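Local coordinates for histidine triad protein (Plasmodium falciparum 3D7, PDB 5CS2) that probably hydrolyses diadenosine triphosphate to AMP and ADP as a manganese-dependent, FHIT-like member of the histidine triad family, at residues V35-K40 with C82-Y87; R33-F36 with S42-F45; G90-T95 with A188-S193. All blocks are in the same frame, centred on the assembly; numbering follows the deposited sequence.

Contact 1 of 3, residues V35-K40 with C82-Y87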
loop_
_atom_site.group_PDB
_atom_site.type_symbol
_atom_site.label_atom_id
_atom_site.label_comp_id
_atom_site.label_asym_id
_atom_site.label_seq_id
_atom_site.Cartn_x
_atom_site.Cartn_y
_atom_site.Cartn_z
ATOM N N VAL A 35 -6.354 -15.999 12.215
ATOM C CA VAL A 35 -5.911 -14.630 12.473
ATOM C C VAL A 35 -4.582 -14.680 13.231
ATOM O O VAL A 35 -4.500 -15.326 14.262
ATOM C CB VAL A 35 -6.976 -13.821 13.249
ATOM C CG1 VAL A 35 -6.474 -12.424 13.609
ATOM C CG2 VAL A 35 -8.292 -13.749 12.459
ATOM N N PHE A 36 -3.582 -13.989 12.739
ATOM C CA PHE A 36 -2.271 -13.988 13.425
ATOM C C PHE A 36 -1.981 -12.674 14.164
ATOM O O PHE A 36 -1.038 -12.621 14.956
ATOM C CB PHE A 36 -1.159 -14.366 12.453
ATOM C CG PHE A 36 -1.186 -13.590 11.155
ATOM C CD1 PHE A 36 -0.741 -12.267 11.105
ATOM C CD2 PHE A 36 -1.638 -14.184 9.982
ATOM C CE1 PHE A 36 -0.789 -11.538 9.902
ATOM C CE2 PHE A 36 -1.634 -13.473 8.772
ATOM C CZ PHE A 36 -1.231 -12.151 8.744
ATOM N N ILE A 37 -2.737 -11.575 13.883
ATOM C CA ILE A 37 -2.506 -10.323 14.580
ATOM C C ILE A 37 -3.770 -9.471 14.522
ATOM O O ILE A 37 -4.438 -9.457 13.492
ATOM C CB ILE A 37 -1.277 -9.530 13.990
ATOM C CG1 ILE A 37 -0.886 -8.328 14.883
ATOM C CG2 ILE A 37 -1.526 -9.084 12.521
ATOM C CD1 ILE A 37 0.603 -7.787 14.639
ATOM N N THR A 38 -4.029 -8.736 15.591
ATOM C CA THR A 38 -5.096 -7.765 15.724
ATOM C C THR A 38 -4.472 -6.490 16.259
ATOM O O THR A 38 -3.655 -6.539 17.184
ATOM C CB THR A 38 -6.228 -8.300 16.649
ATOM O OG1 THR A 38 -6.622 -9.582 16.165
ATOM C CG2 THR A 38 -7.439 -7.378 16.685
ATOM N N THR A 39 -4.846 -5.338 15.654
ATOM C CA THR A 39 -4.353 -4.009 16.015
ATOM C C THR A 39 -5.551 -3.148 16.403
ATOM O O THR A 39 -6.679 -3.652 16.441
ATOM C CB THR A 39 -3.498 -3.404 14.864
ATOM O OG1 THR A 39 -4.396 -3.049 13.811
ATOM C CG2 THR A 39 -2.436 -4.374 14.340
ATOM N N LYS A 40 -5.318 -1.862 16.671
ATOM C CA LYS A 40 -6.369 -0.928 17.052
ATOM C C LYS A 40 -7.471 -0.856 15.983
ATOM O O LYS A 40 -8.641 -0.779 16.341
ATOM C CB LYS A 40 -5.772 0.466 17.313
ATOM C CG LYS A 40 -6.773 1.477 17.874
ATOM C CD LYS A 40 -6.098 2.780 18.281
ATOM C CE LYS A 40 -7.080 3.760 18.876
ATOM N NZ LYS A 40 -6.394 4.961 19.426
ATOM N N CYS A 82 1.157 -3.464 7.509
ATOM C CA CYS A 82 1.696 -4.016 6.281
ATOM C C CYS A 82 3.221 -4.056 6.311
ATOM O O CYS A 82 3.806 -5.100 6.001
ATOM C CB CYS A 82 1.202 -3.244 5.062
ATOM S SG CYS A 82 1.808 -3.929 3.507
ATOM N N ASN A 83 3.842 -2.924 6.629
ATOM C CA ASN A 83 5.315 -2.833 6.680
ATOM C C ASN A 83 5.864 -3.836 7.724
ATOM O O ASN A 83 6.779 -4.601 7.403
ATOM C CB ASN A 83 5.734 -1.402 7.004
ATOM C CG ASN A 83 7.191 -1.178 6.739
ATOM O OD1 ASN A 83 8.029 -1.346 7.624
ATOM N ND2 ASN A 83 7.510 -0.733 5.547
ATOM N N PHE A 84 5.246 -3.871 8.919
ATOM C CA PHE A 84 5.602 -4.795 10.004
ATOM C C PHE A 84 5.484 -6.240 9.514
ATOM O O PHE A 84 6.382 -7.049 9.770
ATOM C CB PHE A 84 4.708 -4.562 11.226
ATOM C CG PHE A 84 4.944 -5.550 12.357
ATOM C CD1 PHE A 84 6.071 -5.443 13.174
ATOM C CD2 PHE A 84 4.084 -6.631 12.548
ATOM C CE1 PHE A 84 6.295 -6.357 14.210
ATOM C CE2 PHE A 84 4.338 -7.578 13.559
ATOM C CZ PHE A 84 5.425 -7.414 14.398
ATOM N N MET A 85 4.355 -6.596 8.814
ATOM C CA MET A 85 4.165 -7.963 8.341
ATOM C C MET A 85 5.122 -8.367 7.233
ATOM O O MET A 85 5.521 -9.519 7.192
ATOM C CB MET A 85 2.702 -8.226 7.941
ATOM C CG MET A 85 1.760 -8.283 9.134
ATOM S SD MET A 85 2.286 -9.430 10.491
ATOM C CE MET A 85 2.582 -10.842 9.647
ATOM N N CYS A 86 5.584 -7.412 6.380
ATOM C CA CYS A 86 6.602 -7.747 5.391
ATOM C C CYS A 86 7.896 -8.103 6.106
ATOM O O CYS A 86 8.578 -9.031 5.683
ATOM C CB CYS A 86 6.813 -6.617 4.398
ATOM S SG CYS A 86 5.445 -6.435 3.255
ATOM N N TYR A 87 8.191 -7.417 7.210
ATOM C CA TYR A 87 9.374 -7.744 8.028
ATOM C C TYR A 87 9.253 -9.167 8.608
ATOM O O TYR A 87 10.140 -9.992 8.396
ATOM C CB TYR A 87 9.558 -6.714 9.138
ATOM C CG TYR A 87 10.731 -6.993 10.060
ATOM C CD1 TYR A 87 12.045 -6.755 9.646
ATOM C CD2 TYR A 87 10.533 -7.523 11.330
ATOM C CE1 TYR A 87 13.125 -6.981 10.502
ATOM C CE2 TYR A 87 11.609 -7.790 12.179
ATOM C CZ TYR A 87 12.898 -7.499 11.766
ATOM O OH TYR A 87 13.956 -7.727 12.612
#
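Met85 and Phe36 reach for each other from opposite directions, one from helix 72-93 and the other from strand 35-38, and meet where the thioether passes the ring. The methyl CE of Met85 lies 3.5 Å from CE1 of Phe36, and SD of Met85 sits 3.8 Å from the same carbon. Measured to the centroid of the Phe36 ring, SD is 4.9 Å away and 65° off the ring normal, an oblique Met-aromatic contact. Bends in the methionine chain at chi2 (-52°) and chi3 (-51°) turn its end so that SD and CE both border CE1 of Phe36. Next along the strand, Ile37 stretches CD1 to CE2 of Phe84 (3.9 Å), the two side chains meeting at a slant, while its CG2 branch stands 4.3 Å from SD of Met85. Strand and helix axes are 11.6 Å apart at closest approach, so long side chains span the gap. Ile191 and Ile195 of helix 181-199 and Ile56 and Leu58 of strand 56-60 also pack on Met85, and Phe199 meets Phe84 edge-to-face. Helix 72-93 is thus joined through a buried hydrophobic core to strand 35-38, outermost within this chain in the HIT-domain sheet. With sulfur, methyl groups and aromatic carbons doing the touching, the contact rests on dispersion and exclusion of water.

Contact 2 of 3, residues R33-F36 with S42-F45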
loop_
_atom_site.group_PDB
_atom_site.type_symbol
_atom_site.label_atom_id
_atom_site.label_comp_id
_atom_site.label_asym_id
_atom_site.label_seq_id
_atom_site.Cartn_x
_atom_site.Cartn_y
_atom_site.Cartn_z
ATOM N N ARG A 33 -8.885 -18.825 14.572
ATOM C CA ARG A 33 -7.710 -19.678 14.382
ATOM C C ARG A 33 -6.864 -19.257 13.178
ATOM O O ARG A 33 -5.710 -19.666 13.067
ATOM C CB ARG A 33 -8.103 -21.171 14.238
ATOM C CG ARG A 33 -8.537 -21.805 15.560
ATOM C CD ARG A 33 -9.082 -23.212 15.345
ATOM N NE ARG A 33 -10.377 -23.150 14.668
ATOM C CZ ARG A 33 -11.077 -24.200 14.254
ATOM N NH1 ARG A 33 -10.613 -25.433 14.437
ATOM N NH2 ARG A 33 -12.241 -24.026 13.646
ATOM N N GLU A 34 -7.461 -18.485 12.243
ATOM C CA GLU A 34 -6.742 -18.078 11.025
ATOM C C GLU A 34 -6.104 -16.693 11.129
ATOM O O GLU A 34 -5.391 -16.284 10.212
ATOM C CB GLU A 34 -7.721 -18.101 9.831
ATOM C CG GLU A 34 -8.420 -19.441 9.650
ATOM C CD GLU A 34 -9.574 -19.438 8.659
ATOM O OE1 GLU A 34 -10.011 -18.342 8.233
ATOM O OE2 GLU A 34 -10.059 -20.541 8.322
ATOM N N VAL A 35 -6.354 -15.999 12.215
ATOM C CA VAL A 35 -5.911 -14.630 12.473
ATOM C C VAL A 35 -4.582 -14.680 13.231
ATOM O O VAL A 35 -4.500 -15.326 14.262
ATOM C CB VAL A 35 -6.976 -13.821 13.249
ATOM C CG1 VAL A 35 -6.474 -12.424 13.609
ATOM C CG2 VAL A 35 -8.292 -13.749 12.459
ATOM N N PHE A 36 -3.582 -13.989 12.739
ATOM C CA PHE A 36 -2.271 -13.988 13.425
ATOM C C PHE A 36 -1.981 -12.674 14.164
ATOM O O PHE A 36 -1.038 -12.621 14.956
ATOM C CB PHE A 36 -1.159 -14.366 12.453
ATOM C CG PHE A 36 -1.186 -13.590 11.155
ATOM C CD1 PHE A 36 -0.741 -12.267 11.105
ATOM C CD2 PHE A 36 -1.638 -14.184 9.982
ATOM C CE1 PHE A 36 -0.789 -11.538 9.902
ATOM C CE2 PHE A 36 -1.634 -13.473 8.772
ATOM C CZ PHE A 36 -1.231 -12.151 8.744
ATOM N N SER A 42 -7.065 -2.825 12.609
ATOM C CA SER A 42 -6.922 -3.822 11.542
ATOM C C SER A 42 -6.657 -5.209 12.090
ATOM O O SER A 42 -6.491 -5.375 13.298
ATOM C CB SER A 42 -5.711 -3.446 10.679
ATOM O OG SER A 42 -5.724 -2.094 10.281
ATOM N N TYR A 43 -6.591 -6.182 11.204
ATOM C CA TYR A 43 -6.189 -7.532 11.536
ATOM C C TYR A 43 -5.571 -8.218 10.335
ATOM O O TYR A 43 -5.775 -7.803 9.203
ATOM C CB TYR A 43 -7.296 -8.349 12.213
ATOM C CG TYR A 43 -8.435 -8.773 11.324
ATOM C CD1 TYR A 43 -9.520 -7.931 11.104
ATOM C CD2 TYR A 43 -8.458 -10.036 10.745
ATOM C CE1 TYR A 43 -10.610 -8.349 10.333
ATOM C CE2 TYR A 43 -9.532 -10.456 9.958
ATOM C CZ TYR A 43 -10.616 -9.618 9.783
ATOM O OH TYR A 43 -11.675 -10.037 8.994
ATOM N N GLY A 44 -4.756 -9.213 10.602
ATOM C CA GLY A 44 -4.066 -9.984 9.588
ATOM C C GLY A 44 -4.487 -11.423 9.696
ATOM O O GLY A 44 -4.573 -11.966 10.801
ATOM N N PHE A 45 -4.778 -12.031 8.565
ATOM C CA PHE A 45 -5.191 -13.421 8.531
ATOM C C PHE A 45 -4.639 -14.169 7.332
ATOM O O PHE A 45 -4.300 -13.561 6.301
ATOM C CB PHE A 45 -6.720 -13.537 8.654
ATOM C CG PHE A 45 -7.499 -12.918 7.509
ATOM C CD1 PHE A 45 -7.673 -11.539 7.430
ATOM C CD2 PHE A 45 -8.057 -13.710 6.525
ATOM C CE1 PHE A 45 -8.391 -10.962 6.369
ATOM C CE2 PHE A 45 -8.815 -13.134 5.490
ATOM C CZ PHE A 45 -8.979 -11.771 5.430
#
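A beta hairpin, formed by strands 35-38 and 42-46 at one side of the antiparallel HIT-domain sheet, brings these segments together. Val35 and Phe45 are an antiparallel non-hydrogen-bonded pair, their CA atoms 4.2 Å apart and their CB atoms on the same face of the sheet. Beside them the backbone N of Phe36 donates to O of Gly44 over 3.0 Å, with an angle of 152° at the hydrogen and the donor tilted 28° from the carbonyl plane. The same oxygen receives a CA-H...O contact from Val35, and Phe45 CA makes another to O of Glu34 at 3.3 Å, two weak contacts that accompany the close pairing of Val35 with Phe45. The two methyls of Val35 have different neighbours: CG2 touches both CD2 of Tyr43 and CB of Phe45, each at 4.1 Å, whereas CG1 lies beside O of Gly44. Tyr43 crosses Val35 at about a right angle, and its hydroxyl is hydrogen-bonded to the backbone O of Glu24. The ring of Phe45 leads away from the hairpin partner and meets Phe25 edge-to-face; the Phe45 side chain lies about 6 Å from that of His116, the predicted nucleotidylated histidine. CG of Phe36 sits between the backbone N and the carbonyl carbon (chi1 50°), which lays the ring across the backbone of the neighbouring strand, where Gly44 has no side chain to obstruct it. One face of that ring receives O of Gly44, 3.6 Å above the plane and over its centre.

Contact 3 of 3, residues G90-T95 with A188-S193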
loop_
_atom_site.group_PDB
_atom_site.type_symbol
_atom_site.label_atom_id
_atom_site.label_comp_id
_atom_site.label_asym_id
_atom_site.label_seq_id
_atom_site.Cartn_x
_atom_site.Cartn_y
_atom_site.Cartn_z
ATOM N N GLY A 90 9.221 -11.861 5.895
ATOM C CA GLY A 90 10.567 -11.874 5.342
ATOM C C GLY A 90 11.446 -12.808 6.139
ATOM O O GLY A 90 12.097 -13.679 5.562
ATOM N N ASN A 91 11.387 -12.672 7.470
ATOM C CA ASN A 91 12.122 -13.523 8.408
ATOM C C ASN A 91 11.633 -14.980 8.396
ATOM O O ASN A 91 12.467 -15.884 8.440
ATOM C CB ASN A 91 12.078 -12.940 9.798
ATOM C CG ASN A 91 12.799 -11.619 9.950
ATOM O OD1 ASN A 91 13.545 -11.173 9.078
ATOM N ND2 ASN A 91 12.598 -10.960 11.081
ATOM N N LEU A 92 10.300 -15.216 8.283
ATOM C CA LEU A 92 9.719 -16.570 8.277
ATOM C C LEU A 92 9.861 -17.359 6.975
ATOM O O LEU A 92 10.092 -18.571 7.025
ATOM C CB LEU A 92 8.221 -16.534 8.680
ATOM C CG LEU A 92 7.893 -16.217 10.124
ATOM C CD1 LEU A 92 6.395 -16.039 10.285
ATOM C CD2 LEU A 92 8.381 -17.344 11.075
ATOM N N PHE A 93 9.667 -16.705 5.818
ATOM C CA PHE A 93 9.710 -17.343 4.508
ATOM C C PHE A 93 11.071 -17.201 3.814
ATOM O O PHE A 93 11.234 -17.681 2.698
ATOM C CB PHE A 93 8.537 -16.839 3.627
ATOM C CG PHE A 93 7.248 -17.518 4.039
ATOM C CD1 PHE A 93 6.542 -17.087 5.161
ATOM C CD2 PHE A 93 6.797 -18.651 3.371
ATOM C CE1 PHE A 93 5.404 -17.778 5.600
ATOM C CE2 PHE A 93 5.654 -19.334 3.808
ATOM C CZ PHE A 93 4.965 -18.887 4.917
ATOM N N ASN A 94 12.053 -16.617 4.505
ATOM C CA ASN A 94 13.431 -16.380 4.048
ATOM C C ASN A 94 13.457 -15.662 2.685
ATOM O O ASN A 94 13.880 -16.210 1.654
ATOM C CB ASN A 94 14.267 -17.674 4.087
ATOM C CG ASN A 94 14.312 -18.278 5.472
ATOM O OD1 ASN A 94 14.589 -17.599 6.473
ATOM N ND2 ASN A 94 13.950 -19.544 5.572
ATOM N N THR A 95 12.898 -14.445 2.684
ATOM C CA THR A 95 12.856 -13.625 1.479
ATOM C C THR A 95 12.879 -12.174 1.818
ATOM O O THR A 95 12.503 -11.756 2.918
ATOM C CB THR A 95 11.694 -13.986 0.511
ATOM O OG1 THR A 95 11.896 -13.269 -0.721
ATOM C CG2 THR A 95 10.301 -13.652 1.089
ATOM N N ALA A 188 -1.125 -19.752 10.702
ATOM C CA ALA A 188 -1.351 -18.598 11.567
ATOM C C ALA A 188 -0.586 -18.749 12.877
ATOM O O ALA A 188 -0.121 -17.765 13.408
ATOM C CB ALA A 188 -2.830 -18.408 11.853
ATOM N N ASN A 189 -0.491 -19.983 13.408
ATOM C CA ASN A 189 0.200 -20.230 14.674
ATOM C C ASN A 189 1.691 -19.951 14.567
ATOM O O ASN A 189 2.252 -19.334 15.460
ATOM C CB ASN A 189 -0.091 -21.646 15.185
ATOM C CG ASN A 189 0.231 -21.825 16.644
ATOM O OD1 ASN A 189 1.218 -22.466 17.008
ATOM N ND2 ASN A 189 -0.573 -21.229 17.510
ATOM N N LEU A 190 2.300 -20.340 13.456
ATOM C CA LEU A 190 3.717 -20.098 13.190
ATOM C C LEU A 190 3.992 -18.577 13.178
ATOM O O LEU A 190 4.949 -18.107 13.810
ATOM C CB LEU A 190 4.098 -20.737 11.850
ATOM C CG LEU A 190 5.521 -20.475 11.349
ATOM C CD1 LEU A 190 6.505 -21.530 11.890
ATOM C CD2 LEU A 190 5.560 -20.451 9.816
ATOM N N ILE A 191 3.095 -17.802 12.525
ATOM C CA ILE A 191 3.255 -16.346 12.456
ATOM C C ILE A 191 3.082 -15.700 13.785
ATOM O O ILE A 191 3.948 -14.953 14.209
ATOM C CB ILE A 191 2.332 -15.731 11.378
ATOM C CG1 ILE A 191 2.658 -16.330 9.994
ATOM C CG2 ILE A 191 2.435 -14.208 11.411
ATOM C CD1 ILE A 191 1.625 -16.051 8.915
ATOM N N LYS A 192 1.981 -16.028 14.496
ATOM C CA LYS A 192 1.678 -15.506 15.817
ATOM C C LYS A 192 2.814 -15.838 16.800
ATOM O O LYS A 192 3.220 -14.969 17.564
ATOM C CB LYS A 192 0.404 -16.211 16.330
ATOM C CG LYS A 192 -0.752 -15.342 16.694
ATOM C CD LYS A 192 -1.880 -16.176 17.333
ATOM C CE LYS A 192 -2.094 -17.549 16.690
ATOM N NZ LYS A 192 -3.161 -18.345 17.379
ATOM N N SER A 193 3.326 -17.088 16.765
ATOM C CA SER A 193 4.399 -17.549 17.663
ATOM C C SER A 193 5.669 -16.739 17.487
ATOM O O SER A 193 6.274 -16.332 18.481
ATOM C CB SER A 193 4.696 -19.028 17.465
ATOM O OG SER A 193 3.554 -19.795 17.806
#
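Leu92 holds CG beside its backbone N (chi1 -71°) and CD1 anti to CA (chi2 172°), which sets its two methyls against helix 181-199. The result is a helix-helix contact that packs the C-terminal part of helix 72-93, in the HIT domain, on the last helix of the chain. Ile191 holds CG1 beside its own backbone N (chi1 -59°), and this branch meets CD1 of Leu92 at 3.8 Å, the two side chains slanting past one another. The same leucine methyl also comes 3.8 Å from CA of Ile191, so it rests against the helix backbone itself. The other methyl, CD2, faces CG of Leu190 at 4.2 Å. Leu92 therefore touches buried Ile191 and solvent-exposed Leu190, and the contact runs from the interior to the surface. Inward, Ile191 continues onto Met85 and Met89, earlier in helix 72-93. Beyond Leu92, Asn94 is the first residue to leave helical angles, with a positive phi; Thr95 N then bonds to O of Gly90. Within the second helix, O of Asn189 accepts two bonds from opposite faces of its carbonyl plane, one from the backbone N of Ser193 and one from its hydroxyl OG at 2.7 Å.

Overall arrangement
Phe36 is the hub of the set. It belongs to both contact 1 and contact 2, whose centres lie 8 Å apart, and it also touches contact 3: its CG is 3.7 Å from CG2 of Ile191. That same CG2 is 3.8 Å from CE of Met85, so strand 35-38, helix 72-93 and helix 181-199 converge there. Contacts 1 and 3 use successive parts of helix 72-93, with centres 11 Å apart, while contact 2 pairs strands 35-38 and 42-46 of the hairpin; O of Ile37 lies 2.9 Å from N of Gly44, a probable hydrogen bond. Between side chains, the predicted substrate-binding Asn47 is about 6 Å from Phe45, 8 Å from Phe36 and 10 Å from Ile191.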